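Local atomic coordinates of SJCHGC06286 protein (Schistosoma japonicum, PDB entry 3QBR), a protein that probably binds BH domains of partner proteins as a Bcl-2 family regulator of apoptosis, present here without its C-terminal tail. Residues Leu134-His139 against Asp143-Leu148; Ala101-Tyr106 against Ile149-Gln154; Ile109-Phe114 against Ser153-Glu158; Pro84-Gln87 against Ile91-Asp94. All blocks are in the same frame, centred on the assembly; numbering follows the deposited sequence.

Three of the four contacts are buried and use helix 142-159. Contact 1 joins it to helix 119-137 across a short turn, and contacts 2 and 3 join successive lengths of it to helix 99-113, overlapping at S153 and Q154. Contact 4 is only partly buried and closes the end of helix 83-89 on the loop behind it, about 22 Å from contact 3, centre to centre. The chemistry shifts accordingly: contact 1 is aliphatic, contacts 2 and 3 each centre on a tyrosine whose hydroxyl makes a hydrogen bond, and contact 4 has a weak backbone hydrogen bond and loose packing, the charge of D92 being met by R135 from contact 1.

Contact 1: residues Leu134-His139 against Asp143-Leu148; sequences LRLSKH and DAIQML
S137, whose CB lies 3.7 Å from I145 CD1, carries a hydroxyl set among several acceptors. Its OG is hydrogen-bonded to OD1 of D37 on helix 35-48, while L134 O of its own helix stands 3.2 Å from the same OG, with V133 O a weak further partner. The single hydroxyl proton cannot serve all of them at once, and the choice is not settled. A chi1 of 71° turns OG back toward the carbonyls of the preceding turn.

No hydrogen bond crosses from 134-139 to 143-148, and the interface itself is aliphatic. L136 contributes most of it, spreading its branches over three residues of the facing helix. The CB of L136 rests 3.6 Å from CG1 of I145, the two side chains sliding past each other in opposite directions, so that I145 reaches beyond L136 to end against S137. The CD2 branch of L136 comes down on A144, with 3.7 Å between L136 CD2 and A144 CB. The CD1 branch is turned the other way along the helix and meets CD1 of L148. I145 therefore lies alongside one flank of L136, while A144 and L148, one helical turn apart, receive its two methyls.

I91 also touches L136, and L129 and L132 lie against L148, so the cluster runs on into the protein interior. The two helices run in opposite directions and are joined by a tight turn: this is the closed end of the helical hairpin formed by 119-137 and 142-159, the central pair of the Bcl-2 fold.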
loop_
_atom_site.group_PDB
_atom_site.type_symbol
_atom_site.label_atom_id
_atom_site.label_comp_id
_atom_site.label_asym_id
_atom_site.label_seq_id
_atom_site.Cartn_x
_atom_site.Cartn_y
_atom_site.Cartn_z
ATOM N N LEU A 134 1.419 8.010 5.764
ATOM C CA LEU A 134 1.814 9.410 5.843
ATOM C C LEU A 134 0.839 10.295 6.629
ATOM O O LEU A 134 1.252 11.282 7.239
ATOM C CB LEU A 134 2.006 9.963 4.446
ATOM C CG LEU A 134 3.197 9.326 3.746
ATOM C CD1 LEU A 134 3.331 9.841 2.301
ATOM C CD2 LEU A 134 4.462 9.576 4.568
ATOM N N ARG A 135 -0.447 9.961 6.629
ATOM C CA ARG A 135 -1.396 10.761 7.402
ATOM C C ARG A 135 -1.379 10.348 8.857
ATOM O O ARG A 135 -1.540 11.173 9.740
ATOM C CB ARG A 135 -2.816 10.667 6.840
ATOM C CG ARG A 135 -2.961 11.323 5.484
ATOM C CD ARG A 135 -4.391 11.790 5.232
ATOM N NE ARG A 135 -4.740 12.980 6.010
ATOM C CZ ARG A 135 -5.492 13.978 5.550
ATOM N NH1 ARG A 135 -5.964 13.941 4.312
ATOM N NH2 ARG A 135 -5.761 15.024 6.320
ATOM N N LEU A 136 -1.206 9.059 9.097
ATOM C CA LEU A 136 -1.065 8.540 10.450
ATOM C C LEU A 136 0.160 9.120 11.156
ATOM O O LEU A 136 0.179 9.290 12.372
ATOM C CB LEU A 136 -0.946 7.017 10.400
ATOM C CG LEU A 136 -2.260 6.240 10.363
ATOM C CD1 LEU A 136 -2.020 4.819 9.866
ATOM C CD2 LEU A 136 -2.907 6.237 11.753
ATOM N N SER A 137 1.192 9.420 10.384
ATOM C CA SER A 137 2.466 9.794 10.970
ATOM C C SER A 137 2.556 11.286 11.316
ATOM O O SER A 137 3.409 11.687 12.122
ATOM C CB SER A 137 3.628 9.319 10.089
ATOM O OG SER A 137 3.710 10.072 8.907
ATOM N N LYS A 138 1.669 12.096 10.733
ATOM C CA LYS A 138 1.500 13.482 11.186
ATOM C C LYS A 138 1.370 13.574 12.717
ATOM O O LYS A 138 1.898 14.494 13.319
ATOM C CB LYS A 138 0.303 14.177 10.510
ATOM C CG LYS A 138 0.478 14.489 9.017
ATOM C CD LYS A 138 1.684 15.400 8.741
ATOM C CE LYS A 138 1.856 15.688 7.245
ATOM N NZ LYS A 138 3.072 16.512 6.931
ATOM N N HIS A 139 0.677 12.625 13.340
ATOM C CA HIS A 139 0.522 12.616 14.788
ATOM C C HIS A 139 1.223 11.431 15.435
ATOM O O HIS A 139 0.873 11.030 16.546
ATOM C CB HIS A 139 -0.952 12.541 15.176
ATOM C CG HIS A 139 -1.791 13.617 14.576
ATOM N ND1 HIS A 139 -1.483 14.955 14.692
ATOM C CD2 HIS A 139 -2.941 13.556 13.866
ATOM C CE1 HIS A 139 -2.398 15.672 14.070
ATOM N NE2 HIS A 139 -3.297 14.847 13.563
ATOM N N ASP A 143 1.856 2.630 16.227
ATOM C CA ASP A 143 1.282 1.277 16.247
ATOM C C ASP A 143 0.233 1.064 15.149
ATOM O O ASP A 143 0.192 -0.010 14.553
ATOM C CB ASP A 143 0.677 0.959 17.597
ATOM C CG ASP A 143 -0.477 1.868 17.924
ATOM O OD1 ASP A 143 -0.312 3.103 17.760
ATOM O OD2 ASP A 143 -1.545 1.349 18.331
ATOM N N ALA A 144 -0.598 2.069 14.858
ATOM C CA ALA A 144 -1.533 1.907 13.738
ATOM C C ALA A 144 -0.757 1.673 12.432
ATOM O O ALA A 144 -1.125 0.815 11.613
ATOM C CB ALA A 144 -2.532 3.104 13.599
ATOM N N ILE A 145 0.319 2.437 12.255
ATOM C CA ILE A 145 1.158 2.331 11.073
ATOM C C ILE A 145 1.670 0.890 10.929
ATOM O O ILE A 145 1.442 0.232 9.907
ATOM C CB ILE A 145 2.340 3.333 11.144
ATOM C CG1 ILE A 145 1.817 4.762 11.110
ATOM C CG2 ILE A 145 3.322 3.090 10.011
ATOM C CD1 ILE A 145 2.895 5.866 11.048
ATOM N N GLN A 146 2.331 0.390 11.969
ATOM C CA GLN A 146 2.860 -0.965 11.939
ATOM C C GLN A 146 1.744 -1.955 11.747
ATOM O O GLN A 146 1.947 -3.050 11.223
ATOM C CB GLN A 146 3.630 -1.298 13.221
ATOM C CG GLN A 146 5.042 -0.698 13.283
ATOM C CD GLN A 146 5.829 -0.832 11.966
ATOM O OE1 GLN A 146 5.884 -1.917 11.360
ATOM N NE2 GLN A 146 6.455 0.278 11.530
ATOM N N MET A 147 0.551 -1.586 12.187
ATOM C CA MET A 147 -0.584 -2.488 12.037
ATOM C C MET A 147 -0.977 -2.584 10.553
ATOM O O MET A 147 -1.084 -3.679 9.998
ATOM C CB MET A 147 -1.739 -2.008 12.899
ATOM C CG MET A 147 -2.894 -2.998 12.985
ATOM S SD MET A 147 -4.134 -2.632 11.742
ATOM C CE MET A 147 -4.655 -1.023 12.362
ATOM N N LEU A 148 -1.151 -1.434 9.906
ATOM C CA LEU A 148 -1.484 -1.409 8.489
ATOM C C LEU A 148 -0.490 -2.233 7.669
ATOM O O LEU A 148 -0.879 -3.059 6.832
ATOM C CB LEU A 148 -1.523 0.027 7.962
ATOM C CG LEU A 148 -2.716 0.862 8.398
ATOM C CD1 LEU A 148 -2.595 2.287 7.862
ATOM C CD2 LEU A 148 -3.995 0.182 7.851
#

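Contact 2: residues Ala101-Tyr106 against Ile149-Gln154; sequences ALEIFY and IKTTSQ
Y106 spans the gap between helix 99-113 and helix 142-159 to reach T151 and T152. Its CG is anti to the backbone N (chi1 -167°), which sends the ring across toward the second helix. Near the backbone the tyrosine is flanked by L148, where CB lies beside the leucine and Y106 CG is 3.7 Å from L148 CD2. Further out, CD2 of Y106 meets the CG2 methyl of T151 at 3.8 Å, the methyl lying at the ring edge and in its plane. CE2 passes beside OG1 of T152, and at the tip the hydroxyl OH donates a hydrogen bond to that same T152 OG1 at 3.0 Å. The threonine oxygen is thereby gripped twice, since it also bonds to the carbonyl oxygen of L148 one turn back, which satisfies it within a buried setting. L129 and L132 of helix 119-137 pack on Y106 as well.

Toward the surface, the extended E103 lays its CG 3.5 Å from OG1 of T151.

The short segments cross at -41° with their axes 10.8 Å apart, a spacing bridged by the long tyrosine and small threonines: helix 99-113 packs here against the central hairpin 119-137/142-159 of the Bcl-2 fold.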
loop_
_atom_site.group_PDB
_atom_site.type_symbol
_atom_site.label_atom_id
_atom_site.label_comp_id
_atom_site.label_asym_id
_atom_site.label_seq_id
_atom_site.Cartn_x
_atom_site.Cartn_y
_atom_site.Cartn_z
ATOM N N ALA A 101 -10.714 -1.478 14.912
ATOM C CA ALA A 101 -11.721 -0.893 14.023
ATOM C C ALA A 101 -11.095 -0.567 12.689
ATOM O O ALA A 101 -11.713 -0.770 11.642
ATOM C CB ALA A 101 -12.331 0.369 14.619
ATOM N N LEU A 102 -9.870 -0.048 12.738
ATOM C CA LEU A 102 -9.121 0.324 11.538
ATOM C C LEU A 102 -8.700 -0.890 10.698
ATOM O O LEU A 102 -8.674 -0.821 9.469
ATOM C CB LEU A 102 -7.900 1.160 11.914
ATOM C CG LEU A 102 -7.029 1.648 10.757
ATOM C CD1 LEU A 102 -7.836 2.482 9.762
ATOM C CD2 LEU A 102 -5.840 2.437 11.288
ATOM N N GLU A 103 -8.381 -2.001 11.347
ATOM C CA GLU A 103 -8.081 -3.204 10.592
ATOM C C GLU A 103 -9.318 -3.554 9.768
ATOM O O GLU A 103 -9.259 -3.651 8.539
ATOM C CB GLU A 103 -7.694 -4.351 11.521
ATOM C CG GLU A 103 -6.887 -5.451 10.845
ATOM C CD GLU A 103 -6.344 -6.488 11.830
ATOM O OE1 GLU A 103 -6.213 -7.673 11.446
ATOM O OE2 GLU A 103 -6.050 -6.120 12.991
ATOM N N ILE A 104 -10.443 -3.714 10.461
ATOM C CA ILE A 104 -11.741 -3.947 9.831
ATOM C C ILE A 104 -11.987 -3.120 8.560
ATOM O O ILE A 104 -12.254 -3.664 7.478
ATOM C CB ILE A 104 -12.894 -3.637 10.807
ATOM C CG1 ILE A 104 -12.793 -4.497 12.074
ATOM C CG2 ILE A 104 -14.230 -3.802 10.104
ATOM C CD1 ILE A 104 -11.993 -5.746 11.891
ATOM N N PHE A 105 -11.926 -1.804 8.689
ATOM C CA PHE A 105 -12.192 -0.977 7.532
ATOM C C PHE A 105 -11.159 -1.196 6.468
ATOM O O PHE A 105 -11.504 -1.317 5.291
ATOM C CB PHE A 105 -12.251 0.485 7.906
ATOM C CG PHE A 105 -13.276 0.779 8.937
ATOM C CD1 PHE A 105 -14.407 -0.018 9.033
ATOM C CD2 PHE A 105 -13.126 1.848 9.807
ATOM C CE1 PHE A 105 -15.371 0.234 9.987
ATOM C CE2 PHE A 105 -14.089 2.112 10.759
ATOM C CZ PHE A 105 -15.215 1.302 10.852
ATOM N N TYR A 106 -9.891 -1.246 6.881
ATOM C CA TYR A 106 -8.802 -1.536 5.949
ATOM C C TYR A 106 -9.113 -2.819 5.207
ATOM O O TYR A 106 -9.049 -2.870 3.977
ATOM C CB TYR A 106 -7.430 -1.666 6.653
ATOM C CG TYR A 106 -6.286 -1.644 5.665
ATOM C CD1 TYR A 106 -6.134 -0.571 4.800
ATOM C CD2 TYR A 106 -5.391 -2.691 5.569
ATOM C CE1 TYR A 106 -5.125 -0.531 3.872
ATOM C CE2 TYR A 106 -4.344 -2.657 4.642
ATOM C CZ TYR A 106 -4.230 -1.572 3.796
ATOM O OH TYR A 106 -3.235 -1.493 2.854
ATOM N N ILE A 149 0.800 -2.006 7.916
ATOM C CA ILE A 149 1.836 -2.725 7.185
ATOM C C ILE A 149 1.761 -4.234 7.418
ATOM O O ILE A 149 1.959 -5.013 6.494
ATOM C CB ILE A 149 3.222 -2.213 7.541
ATOM C CG1 ILE A 149 3.394 -0.789 7.021
ATOM C CG2 ILE A 149 4.263 -3.104 6.927
ATOM C CD1 ILE A 149 4.644 -0.117 7.563
ATOM N N LYS A 150 1.449 -4.653 8.638
ATOM C CA LYS A 150 1.354 -6.086 8.926
ATOM C C LYS A 150 0.133 -6.713 8.266
ATOM O O LYS A 150 0.206 -7.837 7.753
ATOM C CB LYS A 150 1.317 -6.343 10.430
ATOM C CG LYS A 150 1.302 -7.796 10.792
ATOM C CD LYS A 150 1.059 -7.955 12.292
ATOM C CE LYS A 150 1.254 -9.387 12.781
ATOM N NZ LYS A 150 0.890 -9.504 14.225
ATOM N N THR A 151 -0.981 -5.976 8.280
ATOM C CA THR A 151 -2.228 -6.441 7.691
ATOM C C THR A 151 -2.096 -6.545 6.175
ATOM O O THR A 151 -2.455 -7.570 5.587
ATOM C CB THR A 151 -3.403 -5.535 8.084
ATOM O OG1 THR A 151 -3.612 -5.643 9.495
ATOM C CG2 THR A 151 -4.655 -5.951 7.375
ATOM N N THR A 152 -1.571 -5.504 5.534
ATOM C CA THR A 152 -1.216 -5.626 4.120
ATOM C C THR A 152 -0.412 -6.921 3.824
ATOM O O THR A 152 -0.664 -7.612 2.835
ATOM C CB THR A 152 -0.429 -4.417 3.663
ATOM O OG1 THR A 152 -1.114 -3.244 4.086
ATOM C CG2 THR A 152 -0.258 -4.403 2.146
ATOM N N SER A 153 0.539 -7.259 4.694
ATOM C CA SER A 153 1.366 -8.457 4.509
ATOM C C SER A 153 0.600 -9.764 4.594
ATOM O O SER A 153 0.774 -10.619 3.721
ATOM C CB SER A 153 2.526 -8.498 5.513
ATOM O OG SER A 153 3.490 -7.501 5.209
ATOM N N GLN A 154 -0.209 -9.938 5.646
ATOM C CA GLN A 154 -1.046 -11.140 5.768
ATOM C C GLN A 154 -2.011 -11.277 4.589
ATOM O O GLN A 154 -2.104 -12.331 3.978
ATOM C CB GLN A 154 -1.862 -11.138 7.061
ATOM C CG GLN A 154 -1.069 -11.323 8.320
ATOM C CD GLN A 154 -1.730 -10.634 9.503
ATOM O OE1 GLN A 154 -2.888 -10.209 9.424
ATOM N NE2 GLN A 154 -0.995 -10.510 10.602
#

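Contact 3: residues Ile109-Phe114 against Ser153-Glu158; sequences ILNGLF and SQYSDE
Y155 inserts between L110, N111 and F114, tying helix 142-159 to the end of helix 99-113 in the Bcl-2 helical bundle. The closely packed part is apolar. L110 CD1 sits over one face of the tyrosine ring, 4.0 Å from its centroid and 23° off the normal, a CH-pi contact displaced toward the CG end, while L110 CB lies near CZ. F114, the first residue beyond the helix, brings CD2 to 3.5 Å from CE1 of Y155. Those two rings meet rim to rim, neither over the other's face, with planes 26° apart. I122 and M125 of helix 119-137 pack on F114, so this side is continuous with the interior.

Toward solvent the packing gives way to polar bonds around the tyrosine tip. The side chain of N111, an exposed residue, crosses Y155 obliquely, and its OD1 accepts a hydrogen bond of 2.9 Å from Y155 OH, with the donor tilted 29° from the amide plane. Elsewhere on helix 99-113, I109 and L113 pack against a chain of another protein, consistent with the BH3-binding groove of this family. A water donates to Y155 OH at 3.1 Å and, weakly, to F114 O at 3.2 Å.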
loop_
_atom_site.group_PDB
_atom_site.type_symbol
_atom_site.label_atom_id
_atom_site.label_comp_id
_atom_site.label_asym_id
_atom_site.label_seq_id
_atom_site.Cartn_x
_atom_site.Cartn_y
_atom_site.Cartn_z
ATOM N N ILE A 109 -11.790 -2.398 2.710
ATOM C CA ILE A 109 -11.327 -1.637 1.555
ATOM C C ILE A 109 -10.494 -2.495 0.596
ATOM O O ILE A 109 -10.596 -2.359 -0.624
ATOM C CB ILE A 109 -10.478 -0.441 1.976
ATOM C CG1 ILE A 109 -11.279 0.478 2.893
ATOM C CG2 ILE A 109 -9.970 0.305 0.746
ATOM C CD1 ILE A 109 -10.670 1.837 3.048
ATOM N N LEU A 110 -9.680 -3.380 1.138
ATOM C CA LEU A 110 -8.884 -4.280 0.341
ATOM C C LEU A 110 -9.772 -5.259 -0.359
ATOM O O LEU A 110 -9.679 -5.447 -1.539
ATOM C CB LEU A 110 -7.923 -5.036 1.230
ATOM C CG LEU A 110 -6.784 -4.241 1.825
ATOM C CD1 LEU A 110 -5.799 -5.137 2.446
ATOM C CD2 LEU A 110 -6.126 -3.444 0.783
ATOM N N ASN A 111 -10.644 -5.898 0.391
ATOM C CA ASN A 111 -11.658 -6.765 -0.200
ATOM C C ASN A 111 -12.438 -6.085 -1.336
ATOM O O ASN A 111 -12.696 -6.682 -2.385
ATOM C CB ASN A 111 -12.588 -7.242 0.895
ATOM C CG ASN A 111 -11.963 -8.332 1.715
ATOM O OD1 ASN A 111 -11.136 -9.090 1.205
ATOM N ND2 ASN A 111 -12.342 -8.427 2.987
ATOM N N GLY A 112 -12.803 -4.829 -1.129
ATOM C CA GLY A 112 -13.384 -4.047 -2.199
ATOM C C GLY A 112 -12.435 -3.805 -3.355
ATOM O O GLY A 112 -12.821 -3.938 -4.512
ATOM N N LEU A 113 -11.192 -3.439 -3.048
ATOM C CA LEU A 113 -10.194 -3.184 -4.087
ATOM C C LEU A 113 -9.927 -4.425 -4.935
ATOM O O LEU A 113 -9.618 -4.332 -6.130
ATOM C CB LEU A 113 -8.872 -2.691 -3.468
ATOM C CG LEU A 113 -7.680 -2.547 -4.434
ATOM C CD1 LEU A 113 -7.954 -1.597 -5.607
ATOM C CD2 LEU A 113 -6.421 -2.114 -3.700
ATOM N N PHE A 114 -10.043 -5.588 -4.309
ATOM C CA PHE A 114 -9.496 -6.805 -4.906
ATOM C C PHE A 114 -10.524 -7.808 -5.460
ATOM O O PHE A 114 -10.173 -8.960 -5.752
ATOM C CB PHE A 114 -8.459 -7.475 -3.968
ATOM C CG PHE A 114 -7.095 -6.814 -4.007
ATOM C CD1 PHE A 114 -6.406 -6.681 -5.208
ATOM C CD2 PHE A 114 -6.512 -6.311 -2.851
ATOM C CE1 PHE A 114 -5.159 -6.043 -5.262
ATOM C CE2 PHE A 114 -5.266 -5.688 -2.889
ATOM C CZ PHE A 114 -4.586 -5.554 -4.094
ATOM N N SER A 153 0.539 -7.259 4.694
ATOM C CA SER A 153 1.366 -8.457 4.509
ATOM C C SER A 153 0.600 -9.764 4.594
ATOM O O SER A 153 0.774 -10.619 3.721
ATOM C CB SER A 153 2.526 -8.498 5.513
ATOM O OG SER A 153 3.490 -7.501 5.209
ATOM N N GLN A 154 -0.209 -9.938 5.646
ATOM C CA GLN A 154 -1.046 -11.140 5.768
ATOM C C GLN A 154 -2.011 -11.277 4.589
ATOM O O GLN A 154 -2.104 -12.331 3.978
ATOM C CB GLN A 154 -1.862 -11.138 7.061
ATOM C CG GLN A 154 -1.069 -11.323 8.320
ATOM C CD GLN A 154 -1.730 -10.634 9.503
ATOM O OE1 GLN A 154 -2.888 -10.209 9.424
ATOM N NE2 GLN A 154 -0.995 -10.510 10.602
ATOM N N TYR A 155 -2.719 -10.194 4.281
ATOM C CA TYR A 155 -3.750 -10.195 3.254
ATOM C C TYR A 155 -3.134 -10.599 1.944
ATOM O O TYR A 155 -3.712 -11.397 1.194
ATOM C CB TYR A 155 -4.411 -8.815 3.118
ATOM C CG TYR A 155 -5.573 -8.807 2.149
ATOM C CD1 TYR A 155 -5.381 -8.541 0.796
ATOM C CD2 TYR A 155 -6.867 -9.100 2.586
ATOM C CE1 TYR A 155 -6.451 -8.554 -0.102
ATOM C CE2 TYR A 155 -7.944 -9.101 1.714
ATOM C CZ TYR A 155 -7.737 -8.831 0.365
ATOM O OH TYR A 155 -8.822 -8.835 -0.502
ATOM N N SER A 156 -1.959 -10.048 1.672
ATOM C CA SER A 156 -1.206 -10.421 0.475
ATOM C C SER A 156 -0.924 -11.918 0.385
ATOM O O SER A 156 -0.950 -12.507 -0.697
ATOM C CB SER A 156 0.125 -9.671 0.427
ATOM O OG SER A 156 -0.009 -8.462 -0.297
ATOM N N ASP A 157 -0.637 -12.517 1.534
ATOM C CA ASP A 157 -0.181 -13.897 1.584
ATOM C C ASP A 157 -1.397 -14.804 1.474
ATOM O O ASP A 157 -1.312 -15.954 1.057
ATOM C CB ASP A 157 0.562 -14.136 2.902
ATOM C CG ASP A 157 1.335 -15.450 2.924
ATOM O OD1 ASP A 157 2.048 -15.753 1.937
ATOM O OD2 ASP A 157 1.241 -16.168 3.946
ATOM N N GLU A 158 -2.543 -14.252 1.830
ATOM C CA GLU A 158 -3.788 -14.990 1.830
ATOM C C GLU A 158 -4.541 -14.943 0.501
ATOM O O GLU A 158 -5.326 -15.840 0.207
ATOM C CB GLU A 158 -4.694 -14.429 2.916
ATOM C CG GLU A 158 -4.228 -14.718 4.317
ATOM C CD GLU A 158 -5.314 -14.427 5.334
ATOM O OE1 GLU A 158 -6.494 -14.346 4.922
ATOM O OE2 GLU A 158 -4.994 -14.274 6.532
HETATM O O HOH W 1 -10.175 -10.353 -2.834
#

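Contact 4: residues Pro84-Gln87 against Ile91-Asp94; sequences PVAQ and IDSD
A86 receives both I91 and D92 as the chain turns back after helix 83-89. The backbone contact between the two segments is a weak hydrogen bond, in which I91 N donates to A86 O at 3.1 Å with an N-H...O angle of 132°. It spans five residues instead of the four of a regular helical turn, so the chain after the helix folds in over its last carbonyls.

The packing begins with the same pair. A86 CB faces CG2 of I91 at 4.3 Å, a loose approach, and the isoleucine continues inward to pack on R135 and L136 of helix 119-137. The carboxylate of D92 lies beside the A86 methyl, on the side of OD2, with the Q87 side chain crossing it at about a right angle. Q87 CG is 4.2 Å from D92 OD2, so it is the aliphatic part of the glutamine that approaches.

The one charged interaction leads out of the contact: D92 OD1 makes a salt bridge with NE of R135, and, with D92 O bound to NE2 of H139 and S93 O to NE2 of H141, the loop is held to helix 119-137 and the turn that follows it.

On another side of helix 83-89, V85 packs against a chain of another protein, consistent with the helix bordering the family's BH3-binding groove. The six-to-one backbone bond, with an apolar contact between the same two residues, resembles the Schellman motif that ends many helices.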
loop_
_atom_site.group_PDB
_atom_site.type_symbol
_atom_site.label_atom_id
_atom_site.label_comp_id
_atom_site.label_asym_id
_atom_site.label_seq_id
_atom_site.Cartn_x
_atom_site.Cartn_y
_atom_site.Cartn_z
ATOM N N PRO A 84 -11.909 13.303 3.663
ATOM C CA PRO A 84 -13.110 12.540 4.014
ATOM C C PRO A 84 -12.765 11.235 4.709
ATOM O O PRO A 84 -13.143 11.001 5.855
ATOM C CB PRO A 84 -13.731 12.222 2.653
ATOM C CG PRO A 84 -13.235 13.291 1.739
ATOM C CD PRO A 84 -11.892 13.712 2.245
ATOM N N VAL A 85 -12.023 10.398 3.997
ATOM C CA VAL A 85 -11.765 9.021 4.408
ATOM C C VAL A 85 -10.878 8.890 5.646
ATOM O O VAL A 85 -11.045 7.961 6.436
ATOM C CB VAL A 85 -11.130 8.228 3.249
ATOM C CG1 VAL A 85 -11.394 6.745 3.419
ATOM C CG2 VAL A 85 -11.666 8.730 1.910
ATOM N N ALA A 86 -9.925 9.801 5.814
ATOM C CA ALA A 86 -9.071 9.734 6.982
ATOM C C ALA A 86 -9.973 9.903 8.176
ATOM O O ALA A 86 -9.946 9.100 9.113
ATOM C CB ALA A 86 -8.001 10.806 6.952
ATOM N N GLN A 87 -10.797 10.942 8.120
ATOM C CA GLN A 87 -11.756 11.190 9.178
ATOM C C GLN A 87 -12.632 9.973 9.387
ATOM O O GLN A 87 -12.753 9.462 10.503
ATOM C CB GLN A 87 -12.614 12.384 8.819
ATOM C CG GLN A 87 -11.816 13.644 8.666
ATOM C CD GLN A 87 -12.682 14.869 8.745
ATOM O OE1 GLN A 87 -13.680 14.891 9.472
ATOM N NE2 GLN A 87 -12.312 15.903 7.995
ATOM N N ILE A 91 -8.228 8.947 11.639
ATOM C CA ILE A 91 -6.791 8.898 11.471
ATOM C C ILE A 91 -6.172 10.282 11.491
ATOM O O ILE A 91 -4.974 10.418 11.689
ATOM C CB ILE A 91 -6.436 8.192 10.156
ATOM C CG1 ILE A 91 -6.283 6.695 10.407
ATOM C CG2 ILE A 91 -5.172 8.775 9.541
ATOM C CD1 ILE A 91 -5.954 5.935 9.168
ATOM N N ASP A 92 -6.984 11.311 11.296
ATOM C CA ASP A 92 -6.474 12.675 11.349
ATOM C C ASP A 92 -6.510 13.258 12.757
ATOM O O ASP A 92 -6.107 14.404 12.980
ATOM C CB ASP A 92 -7.239 13.564 10.383
ATOM C CG ASP A 92 -6.837 13.325 8.958
ATOM O OD1 ASP A 92 -5.675 12.914 8.731
ATOM O OD2 ASP A 92 -7.678 13.539 8.066
ATOM N N SER A 93 -6.983 12.455 13.704
ATOM C CA SER A 93 -7.101 12.884 15.088
ATOM C C SER A 93 -5.762 12.837 15.815
ATOM O O SER A 93 -4.885 12.019 15.501
ATOM C CB SER A 93 -8.101 11.987 15.823
ATOM O OG SER A 93 -7.779 10.614 15.640
ATOM N N ASP A 94 -5.613 13.731 16.786
ATOM C CA ASP A 94 -4.565 13.621 17.786
ATOM C C ASP A 94 -4.972 12.473 18.707
ATOM O O ASP A 94 -4.242 12.074 19.612
ATOM C CB ASP A 94 -4.481 14.927 18.575
ATOM C CG ASP A 94 -3.366 14.927 19.594
ATOM O OD1 ASP A 94 -2.893 13.837 19.981
ATOM O OD2 ASP A 94 -2.959 16.026 20.019
#